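Side-chain contacts in acetyltransferase Atu2258 (Agrobacterium tumefaciens str. C58, PDB 2G3A), which transfers the acetyl group of acetyl coenzyme A to acceptor substrates, with a preference for glucosamine 6-phosphate or dopamine: residues D120-Y125 with T146-R151; G74-Q79 with A98-E103; L81-A86 with G91-L96. All blocks are in the same frame, centred on the assembly; numbering follows the deposited sequence. Where two conformers were deposited one is given.

How the interactions relate
Strand 75-82 and helix 92-106 meet twice, in interaction 3 near the probable coenzyme A site and in interaction 2 farther along both elements; the centres lie about 15 Å apart. Interaction 1 sets helix 119-128 against strand 145-151 of the same sheet, its centre about 13 Å from that of interaction 2 and about 14 Å from that of interaction 3. A salt bridge from Lys150 NZ to Glu101 OE1 (2.8 Å) ties interactions 1 and 2, whereas Thr124 CG2 and Ala93 CB, 4.1 Å apart, bring interactions 1 and 3 together. By similarity, Leu81-Val83 of interaction 3 and Arg123-Tyr125 of interaction 1 probably bind coenzyme A, which would place these two contacts at the cofactor site.

Interaction 1. Residues D120-Y125 with T146-R151; sequences DALRTY and TWLEKR
In this GNAT-fold acetyltransferase, helix 119-128 lies on the central sheet, and within residues 120-125 Leu122 and Tyr125 are the side chains that meet Thr146 and Leu148 of strand 145-151. The short helix and strand segments run nearly parallel, at 16° with their axes 10.4 Å apart, so the gap is bridged by side chains alone. Leu122 extends with CG anti to its own nitrogen (chi1 177°), which carries CD1 down to the strand. There it meets both methyls of Leu148, lying 3.7 Å from Leu148 CD2 and almost as close to Leu148 CD1. The two leucines cross at about a right angle. Thr146 crosses Leu122 just as steeply, and its methyl CG2 is 3.9 Å from Leu122 CD1. Leu148 CD1 also reaches the edge of the Tyr125 ring, near its plane and 4.3 Å from Tyr125 CD2. Phe130 touches both Leu148 and Tyr125, while Ile114 and Thr116 of strand 111-116 also touch the tyrosine. By similarity Arg123, Thr124 and Tyr125 bind coenzyme A, so this apolar layer lies beneath a helix that probably contributes to the cofactor site. Asp120, at the start of the segment, forms a salt bridge through OD2 with Arg43 of the second subunit. Within the helix, Ala121 O sits over one face of the Tyr125 ring toward its rim, and Asp120 O accepts twice, from opposite faces of its plane: from Thr124 N at 3.1 Å and from Thr124 OG1 at 3.0 Å.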
ATOM      1  N   ASP A 120      13.700  -3.153 -13.475  1.00 25.57           N
ATOM      2  CA  ASP A 120      13.727  -2.106 -14.500  1.00 26.65           C
ATOM      3  C   ASP A 120      12.999  -0.837 -14.035  1.00 25.82           C
ATOM      4  O   ASP A 120      13.433   0.279 -14.349  1.00 25.61           O
ATOM      5  CB  ASP A 120      13.176  -2.609 -15.828  1.00 28.46           C
ATOM      6  CG  ASP A 120      14.036  -3.711 -16.425  1.00 31.49           C
ATOM      7  OD1 ASP A 120      15.240  -3.480 -16.688  1.00 35.63           O
ATOM      8  OD2 ASP A 120      13.516  -4.816 -16.595  1.00 33.22           O
ATOM      9  N   ALA A 121      11.896  -1.015 -13.306  1.00 24.62           N
ATOM     10  CA  ALA A 121      11.201   0.111 -12.680  1.00 25.22           C
ATOM     11  C   ALA A 121      12.087   0.755 -11.620  1.00 24.72           C
ATOM     12  O   ALA A 121      12.128   1.975 -11.541  1.00 24.11           O
ATOM     13  CB  ALA A 121       9.883  -0.318 -12.077  1.00 25.49           C
ATOM     14  N   LEU A 122      12.781  -0.062 -10.815  1.00 23.08           N
ATOM     15  CA  LEU A 122      13.710   0.434  -9.793  1.00 25.10           C
ATOM     16  C   LEU A 122      14.791   1.337 -10.395  1.00 25.33           C
ATOM     17  O   LEU A 122      15.061   2.418  -9.870  1.00 24.29           O
ATOM     18  CB  LEU A 122      14.357  -0.725  -9.006  1.00 23.77           C
ATOM     19  CG  LEU A 122      15.424  -0.382  -7.944  1.00 23.73           C
ATOM     20  CD1 LEU A 122      14.832   0.521  -6.865  1.00 22.79           C
ATOM     21  CD2 LEU A 122      15.931  -1.642  -7.287  1.00 26.97           C
ATOM     22  N   ARG A 123      15.403   0.891 -11.496  1.00 24.54           N
ATOM     23  CA  ARG A 123      16.397   1.681 -12.222  0.50 25.34           C
ATOM     24  C   ARG A 123      15.811   3.009 -12.724  1.00 24.38           C
ATOM     25  O   ARG A 123      16.432   4.055 -12.609  1.00 24.93           O
ATOM     26  CB  ARG A 123      16.946   0.859 -13.391  0.50 26.20           C
ATOM     27  CG  ARG A 123      18.215   1.403 -14.018  0.50 28.20           C
ATOM     28  CD  ARG A 123      18.697   0.525 -15.172  0.50 26.97           C
ATOM     29  NE  ARG A 123      17.662   0.321 -16.184  0.50 32.60           N
ATOM     30  CZ  ARG A 123      17.030  -0.831 -16.391  0.50 27.69           C
ATOM     31  NH1 ARG A 123      17.323  -1.894 -15.657  0.50 29.07           N
ATOM     32  NH2 ARG A 123      16.099  -0.915 -17.330  0.50 26.12           N
ATOM     33  N   THR A 124      14.613   2.947 -13.297  1.00 24.03           N
ATOM     34  CA  THR A 124      13.920   4.153 -13.752  1.00 26.17           C
ATOM     35  C   THR A 124      13.725   5.138 -12.598  1.00 24.46           C
ATOM     36  O   THR A 124      13.993   6.345 -12.738  1.00 25.22           O
ATOM     37  CB  THR A 124      12.539   3.796 -14.358  1.00 27.65           C
ATOM     38  OG1 THR A 124      12.740   2.932 -15.484  1.00 32.25           O
ATOM     39  CG2 THR A 124      11.778   5.052 -14.805  1.00 31.67           C
ATOM     40  N   TYR A 125      13.273   4.625 -11.456  1.00 18.62           N
ATOM     41  CA  TYR A 125      12.984   5.499 -10.309  1.00 22.50           C
ATOM     42  C   TYR A 125      14.251   6.109  -9.773  1.00 21.94           C
ATOM     43  O   TYR A 125      14.276   7.288  -9.429  1.00 21.92           O
ATOM     44  CB  TYR A 125      12.264   4.745  -9.180  1.00 20.45           C
ATOM     45  CG  TYR A 125      10.954   4.127  -9.585  1.00 25.07           C
ATOM     46  CD1 TYR A 125      10.251   4.600 -10.695  1.00 26.35           C
ATOM     47  CD2 TYR A 125      10.408   3.056  -8.848  1.00 24.73           C
ATOM     48  CE1 TYR A 125       9.063   4.015 -11.084  1.00 24.67           C
ATOM     49  CE2 TYR A 125       9.179   2.475  -9.218  1.00 24.30           C
ATOM     50  CZ  TYR A 125       8.526   2.958 -10.339  1.00 27.97           C
ATOM     51  OH  TYR A 125       7.327   2.403 -10.740  1.00 28.94           O
ATOM     52  N   THR A 146      11.359  -3.005  -3.011  1.00 23.26           N
ATOM     53  CA  THR A 146      12.187  -1.858  -2.604  1.00 22.08           C
ATOM     54  C   THR A 146      11.280  -0.650  -2.456  1.00 23.67           C
ATOM     55  O   THR A 146      10.388  -0.442  -3.295  1.00 23.58           O
ATOM     56  CB  THR A 146      13.304  -1.548  -3.644  1.00 21.93           C
ATOM     57  OG1 THR A 146      14.053  -2.736  -3.895  1.00 26.81           O
ATOM     58  CG2 THR A 146      14.277  -0.444  -3.124  1.00 21.64           C
ATOM     59  N   TRP A 147      11.479   0.113  -1.371  1.00 21.04           N
ATOM     60  CA  TRP A 147      10.771   1.375  -1.153  1.00 21.44           C
ATOM     61  C   TRP A 147      11.761   2.479  -1.385  1.00 21.20           C
ATOM     62  O   TRP A 147      12.957   2.376  -1.013  1.00 18.72           O
ATOM     63  CB  TRP A 147      10.206   1.476   0.279  1.00 19.61           C
ATOM     64  CG  TRP A 147       8.991   0.576   0.518  1.00 24.83           C
ATOM     65  CD1 TRP A 147       7.664   0.925   0.406  1.00 26.28           C
ATOM     66  CD2 TRP A 147       9.010  -0.811   0.893  1.00 20.03           C
ATOM     67  NE1 TRP A 147       6.867  -0.171   0.685  1.00 24.00           N
ATOM     68  CE2 TRP A 147       7.672  -1.242   0.987  1.00 23.83           C
ATOM     69  CE3 TRP A 147      10.037  -1.736   1.154  1.00 20.20           C
ATOM     70  CZ2 TRP A 147       7.337  -2.561   1.332  1.00 22.88           C
ATOM     71  CZ3 TRP A 147       9.703  -3.034   1.492  1.00 22.90           C
ATOM     72  CH2 TRP A 147       8.357  -3.428   1.592  1.00 24.42           C
ATOM     73  N   LEU A 148      11.279   3.549  -2.007  1.00 19.87           N
ATOM     74  CA  LEU A 148      12.134   4.686  -2.314  1.00 17.08           C
ATOM     75  C   LEU A 148      11.442   5.998  -1.965  1.00 20.28           C
ATOM     76  O   LEU A 148      10.213   6.073  -1.990  1.00 20.27           O
ATOM     77  CB  LEU A 148      12.514   4.692  -3.822  1.00 17.92           C
ATOM     78  CG  LEU A 148      13.237   3.456  -4.353  1.00 19.12           C
ATOM     79  CD1 LEU A 148      12.250   2.503  -4.999  1.00 28.24           C
ATOM     80  CD2 LEU A 148      14.331   3.836  -5.368  1.00 22.07           C
ATOM     81  N   GLU A 149      12.227   7.034  -1.666  1.00 20.64           N
ATOM     82  CA  GLU A 149      11.669   8.382  -1.474  1.00 19.99           C
ATOM     83  C   GLU A 149      12.333   9.424  -2.399  1.00 22.72           C
ATOM     84  O   GLU A 149      13.461   9.241  -2.878  1.00 23.49           O
ATOM     85  CB  GLU A 149      11.856   8.836  -0.017  1.00 20.02           C
ATOM     86  CG  GLU A 149      13.333   9.161   0.299  1.00 24.00           C
ATOM     87  CD  GLU A 149      13.599   9.573   1.744  1.00 28.84           C
ATOM     88  OE1 GLU A 149      12.634   9.742   2.516  1.00 32.33           O
ATOM     89  OE2 GLU A 149      14.791   9.721   2.099  1.00 40.78           O
ATOM     90  N   LYS A 150      11.637  10.538  -2.590  1.00 22.19           N
ATOM     91  CA  LYS A 150      12.192  11.713  -3.259  1.00 22.14           C
ATOM     92  C   LYS A 150      11.679  12.946  -2.530  1.00 23.91           C
ATOM     93  O   LYS A 150      10.485  13.263  -2.553  1.00 27.16           O
ATOM     94  CB  LYS A 150      11.823  11.760  -4.750  1.00 19.31           C
ATOM     95  CG  LYS A 150      12.532  12.892  -5.536  1.00 22.85           C
ATOM     96  CD  LYS A 150      12.333  12.655  -7.051  1.00 23.22           C
ATOM     97  CE  LYS A 150      13.135  13.621  -7.901  1.00 24.43           C
ATOM     98  NZ  LYS A 150      12.592  15.000  -7.866  1.00 28.99           N
ATOM     99  N   ARG A 151      12.597  13.634  -1.871  1.00 25.32           N
ATOM    100  CA  ARG A 151      12.244  14.816  -1.111  1.00 29.12           C
ATOM    101  C   ARG A 151      12.327  16.019  -2.033  1.00 28.82           C
ATOM    102  O   ARG A 151      13.265  16.137  -2.823  1.00 27.15           O
ATOM    103  CB  ARG A 151      13.167  14.965   0.102  1.00 29.45           C
ATOM    104  CG  ARG A 151      13.348  13.673   0.881  1.00 32.72           C
ATOM    105  CD  ARG A 151      14.161  13.854   2.158  1.00 34.14           C
ATOM    106  NE  ARG A 151      13.321  14.360   3.240  1.00 50.03           N
ATOM    107  CZ  ARG A 151      12.676  13.604   4.129  1.00 47.50           C
ATOM    108  NH1 ARG A 151      12.770  12.270   4.118  1.00 49.39           N
ATOM    109  NH2 ARG A 151      11.928  14.196   5.045  1.00 47.76           N
TER

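Interaction 2. Residues G74-Q79 with A98-E103; sequences GWLYVQ and AMAEEE
Glu101 OE1 is gripped by two groups, the ammonium of Lys150 on strand 145-151 and the hydroxyl of Tyr128, while the other carboxylate oxygen, OE2, forms a salt bridge with Arg105 NE one turn along the helix. The acid is buried, and the two basic partners would be expected to favour its ionised form. The backbone of Glu101 meets the sheet differently: its nitrogen is 4.2 Å from Leu76 CD2. That methyl rests directly on the face of the peptide joining Ala100 to Glu101, almost straight above the carbonyl carbon and 3.9 Å from Ala100 O. Beside the peptide it also touches Ala100 CB, again at 3.9 Å. Leu76 CB points toward the helix, and with CG anti to the backbone nitrogen (chi1 167°) the side chain carries CD2 to it. Leu52 of strand 50-57 touches both Leu76 and Ala100, and Leu67 packs against Ala100 from strand 63-72. Such close seating of a helix over its own strand belongs to the beta-alpha-beta crossover of the GNAT fold, formed here by strand 75-82, helix 92-106 and the parallel strand 111-116.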
ATOM      1  N   GLY A  74       1.319  15.552   3.424  1.00 24.98           N
ATOM      2  CA  GLY A  74       2.482  16.224   2.850  1.00 25.46           C
ATOM      3  C   GLY A  74       3.291  15.412   1.861  1.00 23.58           C
ATOM      4  O   GLY A  74       4.310  15.890   1.374  1.00 23.45           O
ATOM      5  N   TRP A  75       2.846  14.188   1.566  1.00 21.49           N
ATOM      6  CA  TRP A  75       3.607  13.280   0.697  1.00 20.85           C
ATOM      7  C   TRP A  75       2.773  12.703  -0.424  1.00 23.58           C
ATOM      8  O   TRP A  75       1.607  12.350  -0.226  1.00 24.60           O
ATOM      9  CB  TRP A  75       4.237  12.136   1.510  1.00 19.68           C
ATOM     10  CG  TRP A  75       5.421  12.603   2.339  1.00 19.25           C
ATOM     11  CD1 TRP A  75       5.383  13.340   3.494  1.00 18.36           C
ATOM     12  CD2 TRP A  75       6.804  12.389   2.044  1.00 19.85           C
ATOM     13  NE1 TRP A  75       6.668  13.595   3.937  1.00 21.74           N
ATOM     14  CE2 TRP A  75       7.555  13.006   3.074  1.00 20.39           C
ATOM     15  CE3 TRP A  75       7.484  11.700   1.028  1.00 19.97           C
ATOM     16  CZ2 TRP A  75       8.958  12.967   3.108  1.00 23.84           C
ATOM     17  CZ3 TRP A  75       8.873  11.652   1.068  1.00 22.48           C
ATOM     18  CH2 TRP A  75       9.596  12.293   2.093  1.00 24.13           C
ATOM     19  N   LEU A  76       3.389  12.638  -1.609  1.00 22.76           N
ATOM     20  CA  LEU A  76       2.857  11.901  -2.751  1.00 22.91           C
ATOM     21  C   LEU A  76       3.222  10.415  -2.672  1.00 23.25           C
ATOM     22  O   LEU A  76       4.387  10.061  -2.465  1.00 22.62           O
ATOM     23  CB  LEU A  76       3.408  12.479  -4.062  1.00 22.40           C
ATOM     24  CG  LEU A  76       3.198  11.647  -5.334  1.00 20.72           C
ATOM     25  CD1 LEU A  76       1.731  11.537  -5.727  1.00 24.54           C
ATOM     26  CD2 LEU A  76       4.034  12.206  -6.507  1.00 21.89           C
ATOM     27  N   TYR A  77       2.211   9.559  -2.792  1.00 22.49           N
ATOM     28  CA  TYR A  77       2.430   8.115  -2.950  1.00 22.33           C
ATOM     29  C   TYR A  77       1.998   7.751  -4.363  1.00 23.27           C
ATOM     30  O   TYR A  77       0.857   8.034  -4.766  1.00 22.61           O
ATOM     31  CB  TYR A  77       1.644   7.273  -1.925  1.00 21.33           C
ATOM     32  CG  TYR A  77       1.834   5.763  -2.154  1.00 25.51           C
ATOM     33  CD1 TYR A  77       3.109   5.219  -2.223  1.00 25.28           C
ATOM     34  CD2 TYR A  77       0.734   4.898  -2.360  1.00 28.92           C
ATOM     35  CE1 TYR A  77       3.313   3.846  -2.457  1.00 28.00           C
ATOM     36  CE2 TYR A  77       0.931   3.508  -2.604  1.00 30.01           C
ATOM     37  CZ  TYR A  77       2.229   3.000  -2.651  1.00 31.10           C
ATOM     38  OH  TYR A  77       2.480   1.646  -2.875  1.00 25.29           O
ATOM     39  N   VAL A  78       2.916   7.156  -5.118  1.00 23.52           N
ATOM     40  CA  VAL A  78       2.600   6.616  -6.433  1.00 23.60           C
ATOM     41  C   VAL A  78       2.272   5.140  -6.237  1.00 25.94           C
ATOM     42  O   VAL A  78       3.134   4.352  -5.831  1.00 24.12           O
ATOM     43  CB  VAL A  78       3.764   6.804  -7.444  1.00 22.09           C
ATOM     44  CG1 VAL A  78       3.476   6.074  -8.772  1.00 23.18           C
ATOM     45  CG2 VAL A  78       4.037   8.294  -7.685  1.00 20.60           C
ATOM     46  N   GLN A  79       1.017   4.777  -6.505  1.00 23.37           N
ATOM     47  CA  GLN A  79       0.545   3.408  -6.298  1.00 26.05           C
ATOM     48  C   GLN A  79       0.727   2.502  -7.524  1.00 28.32           C
ATOM     49  O   GLN A  79       1.175   1.347  -7.400  1.00 29.09           O
ATOM     50  CB  GLN A  79      -0.939   3.420  -5.899  1.00 26.61           C
ATOM     51  CG  GLN A  79      -1.498   2.047  -5.537  1.00 33.73           C
ATOM     52  CD  GLN A  79      -3.012   1.977  -5.689  1.00 45.38           C
ATOM     53  OE1 GLN A  79      -3.703   3.005  -5.679  1.00 51.15           O
ATOM     54  NE2 GLN A  79      -3.535   0.764  -5.834  1.00 42.47           N
ATOM     55  N   ALA A  98       7.180  13.028 -13.482  1.00 24.44           N
ATOM     56  CA  ALA A  98       7.365  14.482 -13.509  1.00 21.56           C
ATOM     57  C   ALA A  98       6.036  15.237 -13.417  1.00 21.74           C
ATOM     58  O   ALA A  98       5.933  16.256 -12.711  1.00 21.10           O
ATOM     59  CB  ALA A  98       8.160  14.897 -14.763  1.00 21.74           C
HETATM   60  N   MSE A  99       5.003  14.728 -14.083  1.00 23.02           N
HETATM   61  CA  MSE A  99       3.676  15.354 -13.989  1.00 26.11           C
HETATM   62  C   MSE A  99       3.076  15.226 -12.588  1.00 22.93           C
HETATM   63  O   MSE A  99       2.473  16.177 -12.066  1.00 21.37           O
HETATM   64  CB  MSE A  99       2.725  14.755 -15.014  1.00 25.47           C
HETATM   65  CG  MSE A  99       3.113  15.065 -16.450  1.00 28.86           C
HETATM   66 SE   MSE A  99       1.830  14.282 -17.678  1.00 40.17          SE
HETATM   67  CE  MSE A  99       0.160  15.144 -17.055  1.00 25.91           C
ATOM     68  N   ALA A 100       3.253  14.056 -11.979  1.00 23.47           N
ATOM     69  CA  ALA A 100       2.816  13.814 -10.596  1.00 21.01           C
ATOM     70  C   ALA A 100       3.579  14.696  -9.603  1.00 21.88           C
ATOM     71  O   ALA A 100       2.977  15.287  -8.705  1.00 25.31           O
ATOM     72  CB  ALA A 100       2.978  12.327 -10.239  1.00 20.79           C
ATOM     73  N   GLU A 101       4.900  14.784  -9.756  1.00 20.90           N
ATOM     74  CA  GLU A 101       5.698  15.613  -8.849  1.00 21.80           C
ATOM     75  C   GLU A 101       5.302  17.093  -8.945  1.00 23.89           C
ATOM     76  O   GLU A 101       5.151  17.780  -7.921  1.00 23.10           O
ATOM     77  CB  GLU A 101       7.188  15.448  -9.108  1.00 20.29           C
ATOM     78  CG  GLU A 101       8.019  16.428  -8.277  1.00 20.13           C
ATOM     79  CD  GLU A 101       9.489  16.075  -8.230  1.00 24.69           C
ATOM     80  OE1 GLU A 101       9.857  14.952  -8.610  1.00 22.14           O
ATOM     81  OE2 GLU A 101      10.285  16.924  -7.787  1.00 25.40           O
ATOM     82  N   GLU A 102       5.148  17.576 -10.173  1.00 24.41           N
ATOM     83  CA  GLU A 102       4.697  18.947 -10.395  1.00 26.07           C
ATOM     84  C   GLU A 102       3.395  19.236  -9.649  1.00 24.85           C
ATOM     85  O   GLU A 102       3.276  20.275  -8.992  1.00 24.32           O
ATOM     86  CB  GLU A 102       4.567  19.248 -11.894  1.00 26.64           C
ATOM     87  CG  GLU A 102       4.139  20.675 -12.199  1.00 26.58           C
ATOM     88  CD  GLU A 102       4.077  20.974 -13.685  1.00 32.13           C
ATOM     89  OE1 GLU A 102       4.642  20.195 -14.491  1.00 40.37           O
ATOM     90  OE2 GLU A 102       3.465  22.000 -14.047  1.00 36.01           O
ATOM     91  N   GLU A 103       2.423  18.330  -9.758  1.00 24.64           N
ATOM     92  CA  GLU A 103       1.115  18.503  -9.097  1.00 25.45           C
ATOM     93  C   GLU A 103       1.253  18.411  -7.576  1.00 25.10           C
ATOM     94  O   GLU A 103       0.648  19.207  -6.838  1.00 22.77           O
ATOM     95  CB  GLU A 103       0.079  17.506  -9.652  1.00 26.56           C
ATOM     96  CG  GLU A 103      -1.326  17.518  -8.986  1.00 26.12           C
ATOM     97  CD  GLU A 103      -2.006  18.889  -8.951  1.00 28.66           C
ATOM     98  OE1 GLU A 103      -1.632  19.778  -9.742  1.00 27.03           O
ATOM     99  OE2 GLU A 103      -2.931  19.065  -8.125  1.00 31.33           O
TER

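Interaction 3. Residues L81-A86 with G91-L96; sequences LFVPEA and GIAPKL
The peptide between Ile92 and Ala93 is the flat group met across this contact, and one of its faces carries Val83 CG2, nearly straight above Ala93 N at 3.7 Å. The CB of Phe82 points away from helix 92-106, and its side chain packs on Arg88 and on Pro35 of the second subunit; toward the helix the residue offers its carbonyl oxygen, 4.4 Å from Leu96 CD1. Val83 CG2 also lies 3.8 Å from Ile92 CG2 and 3.9 Å from Ala93 CB. Both Val83 methyls bear on the first turn of the helix: CG1, anti to the backbone nitrogen (chi1 175°), approaches Ile92 CB to 3.9 Å, while CG2 lies over the peptide. Leu81 CD2 touches both Ala93 CB and Leu96 CD1, at 3.8 Å from each, and the Leu81 and Leu96 side chains cross at a slant. Leu96 CD1 also lies 4.2 Å from Val83 CG2, so it touches both residues. Leu81, Phe82 and Val83 bind coenzyme A by similarity. Residues 88-93, Arg-Gly-Gln-Gly-Ile-Ala, fit the GNAT signature Q/R-x-x-G-x-G/A, whose loop typically cradles the cofactor pyrophosphate; Gly91 is the N-cap of the helix, and Arg88 NE bonds to Val83 O. The contact joins the end of strand 75-82 to the first turns of helix 92-106, with Ile54 and Ile56 of strand 50-57 packing on Leu96, Leu67 of strand 63-72 on Leu81, and Thr124 of helix 119-128 on Ala93.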
ATOM      1  N   LEU A  81       1.871   2.488 -11.869  1.00 23.05           N
ATOM      2  CA  LEU A  81       2.362   3.152 -13.063  1.00 23.30           C
ATOM      3  C   LEU A  81       2.497   2.123 -14.147  1.00 24.22           C
ATOM      4  O   LEU A  81       3.214   1.129 -13.971  1.00 24.97           O
ATOM      5  CB  LEU A  81       3.718   3.812 -12.800  1.00 25.12           C
ATOM      6  CG  LEU A  81       4.239   4.868 -13.781  1.00 26.53           C
ATOM      7  CD1 LEU A  81       5.289   5.740 -13.115  1.00 31.64           C
ATOM      8  CD2 LEU A  81       4.799   4.263 -15.086  1.00 27.75           C
ATOM      9  N   PHE A  82       1.803   2.354 -15.267  1.00 22.12           N
ATOM     10  CA  PHE A  82       1.888   1.466 -16.413  1.00 21.59           C
ATOM     11  C   PHE A  82       2.101   2.235 -17.718  1.00 23.03           C
ATOM     12  O   PHE A  82       1.350   3.159 -18.058  1.00 23.74           O
ATOM     13  CB  PHE A  82       0.637   0.575 -16.514  1.00 23.69           C
ATOM     14  CG  PHE A  82       0.661  -0.364 -17.693  1.00 24.50           C
ATOM     15  CD1 PHE A  82       1.348  -1.577 -17.619  1.00 21.36           C
ATOM     16  CD2 PHE A  82       0.016  -0.034 -18.880  1.00 26.82           C
ATOM     17  CE1 PHE A  82       1.386  -2.435 -18.693  1.00 24.15           C
ATOM     18  CE2 PHE A  82       0.054  -0.902 -19.986  1.00 25.06           C
ATOM     19  CZ  PHE A  82       0.736  -2.100 -19.888  1.00 25.77           C
ATOM     20  N   VAL A  83       3.130   1.838 -18.452  1.00 23.47           N
ATOM     21  CA  VAL A  83       3.387   2.390 -19.770  1.00 24.36           C
ATOM     22  C   VAL A  83       3.053   1.328 -20.819  1.00 25.26           C
ATOM     23  O   VAL A  83       3.554   0.215 -20.736  1.00 23.91           O
ATOM     24  CB  VAL A  83       4.859   2.879 -19.894  1.00 26.77           C
ATOM     25  CG1 VAL A  83       5.157   3.339 -21.307  1.00 27.20           C
ATOM     26  CG2 VAL A  83       5.130   4.011 -18.894  1.00 31.95           C
ATOM     27  N   PRO A  84       2.184   1.662 -21.798  1.00 27.02           N
ATOM     28  CA  PRO A  84       1.839   0.710 -22.865  1.00 28.40           C
ATOM     29  C   PRO A  84       3.070   0.222 -23.637  1.00 29.51           C
ATOM     30  O   PRO A  84       4.027   0.971 -23.831  1.00 27.98           O
ATOM     31  CB  PRO A  84       0.919   1.524 -23.782  1.00 27.98           C
ATOM     32  CG  PRO A  84       0.408   2.624 -22.935  1.00 30.37           C
ATOM     33  CD  PRO A  84       1.488   2.950 -21.968  1.00 26.88           C
ATOM     34  N   GLU A  85       3.046  -1.033 -24.068  1.00 32.34           N
ATOM     35  CA  GLU A  85       4.201  -1.634 -24.737  1.00 34.98           C
ATOM     36  C   GLU A  85       4.775  -0.758 -25.863  1.00 34.52           C
ATOM     37  O   GLU A  85       5.997  -0.588 -25.963  1.00 33.78           O
ATOM     38  CB  GLU A  85       3.851  -3.027 -25.263  1.00 36.09           C
ATOM     39  CG  GLU A  85       5.066  -3.934 -25.457  1.00 37.16           C
ATOM     40  CD  GLU A  85       4.690  -5.292 -26.041  1.00 39.56           C
ATOM     41  OE1 GLU A  85       4.322  -6.202 -25.264  1.00 45.54           O
ATOM     42  OE2 GLU A  85       4.762  -5.443 -27.280  1.00 41.77           O
ATOM     43  N   ALA A  86       3.891  -0.185 -26.684  1.00 33.90           N
ATOM     44  CA  ALA A  86       4.299   0.631 -27.835  1.00 34.30           C
ATOM     45  C   ALA A  86       5.035   1.920 -27.451  1.00 35.28           C
ATOM     46  O   ALA A  86       5.750   2.505 -28.275  1.00 35.40           O
ATOM     47  CB  ALA A  86       3.095   0.946 -28.726  1.00 35.12           C
ATOM     48  N   GLY A  91      10.935   7.673 -22.355  1.00 27.23           N
ATOM     49  CA  GLY A  91      10.784   8.632 -21.256  1.00 26.55           C
ATOM     50  C   GLY A  91       9.367   8.848 -20.755  1.00 25.93           C
ATOM     51  O   GLY A  91       9.071   9.879 -20.135  1.00 24.20           O
ATOM     52  N   ILE A  92       8.483   7.883 -21.010  1.00 24.74           N
ATOM     53  CA  ILE A  92       7.085   8.039 -20.618  1.00 23.76           C
ATOM     54  C   ILE A  92       6.863   7.838 -19.117  1.00 22.10           C
ATOM     55  O   ILE A  92       6.112   8.594 -18.501  1.00 22.84           O
ATOM     56  CB  ILE A  92       6.120   7.131 -21.435  1.00 22.76           C
ATOM     57  CG1 ILE A  92       6.193   7.459 -22.924  1.00 21.13           C
ATOM     58  CG2 ILE A  92       4.672   7.250 -20.888  1.00 18.48           C
ATOM     59  CD1 ILE A  92       6.020   8.931 -23.272  1.00 23.01           C
ATOM     60  N   ALA A  93       7.487   6.823 -18.532  1.00 22.38           N
ATOM     61  CA  ALA A  93       7.386   6.642 -17.088  1.00 23.75           C
ATOM     62  C   ALA A  93       7.978   7.874 -16.354  1.00 24.93           C
ATOM     63  O   ALA A  93       7.356   8.397 -15.435  1.00 20.89           O
ATOM     64  CB  ALA A  93       8.081   5.330 -16.641  1.00 24.63           C
ATOM     65  N   PRO A  94       9.197   8.327 -16.739  1.00 25.18           N
ATOM     66  CA  PRO A  94       9.657   9.590 -16.126  1.00 24.28           C
ATOM     67  C   PRO A  94       8.718  10.798 -16.351  1.00 24.85           C
ATOM     68  O   PRO A  94       8.607  11.652 -15.470  1.00 23.45           O
ATOM     69  CB  PRO A  94      11.029   9.814 -16.769  1.00 25.78           C
ATOM     70  CG  PRO A  94      11.482   8.424 -17.170  1.00 24.85           C
ATOM     71  CD  PRO A  94      10.220   7.756 -17.635  1.00 26.23           C
ATOM     72  N   LYS A  95       8.050  10.858 -17.505  1.00 23.71           N
ATOM     73  CA  LYS A  95       7.113  11.943 -17.790  1.00 22.93           C
ATOM     74  C   LYS A  95       5.935  11.905 -16.825  1.00 23.57           C
ATOM     75  O   LYS A  95       5.492  12.946 -16.344  1.00 21.18           O
ATOM     76  CB  LYS A  95       6.624  11.886 -19.241  1.00 23.58           C
ATOM     77  CG  LYS A  95       5.574  12.955 -19.583  1.00 20.71           C
ATOM     78  CD  LYS A  95       5.337  13.041 -21.081  1.00 24.70           C
ATOM     79  CE  LYS A  95       4.399  14.200 -21.432  1.00 27.37           C
ATOM     80  NZ  LYS A  95       4.245  14.307 -22.913  1.00 31.31           N
ATOM     81  N   LEU A  96       5.412  10.704 -16.578  1.00 22.37           N
ATOM     82  CA  LEU A  96       4.331  10.512 -15.616  1.00 22.56           C
ATOM     83  C   LEU A  96       4.779  10.908 -14.220  1.00 20.99           C
ATOM     84  O   LEU A  96       4.054  11.606 -13.521  1.00 21.82           O
ATOM     85  CB  LEU A  96       3.834   9.055 -15.625  1.00 21.40           C
ATOM     86  CG  LEU A  96       3.137   8.582 -16.908  1.00 18.99           C
ATOM     87  CD1 LEU A  96       3.061   7.077 -16.925  1.00 18.51           C
ATOM     88  CD2 LEU A  96       1.748   9.200 -17.068  1.00 22.02           C
TER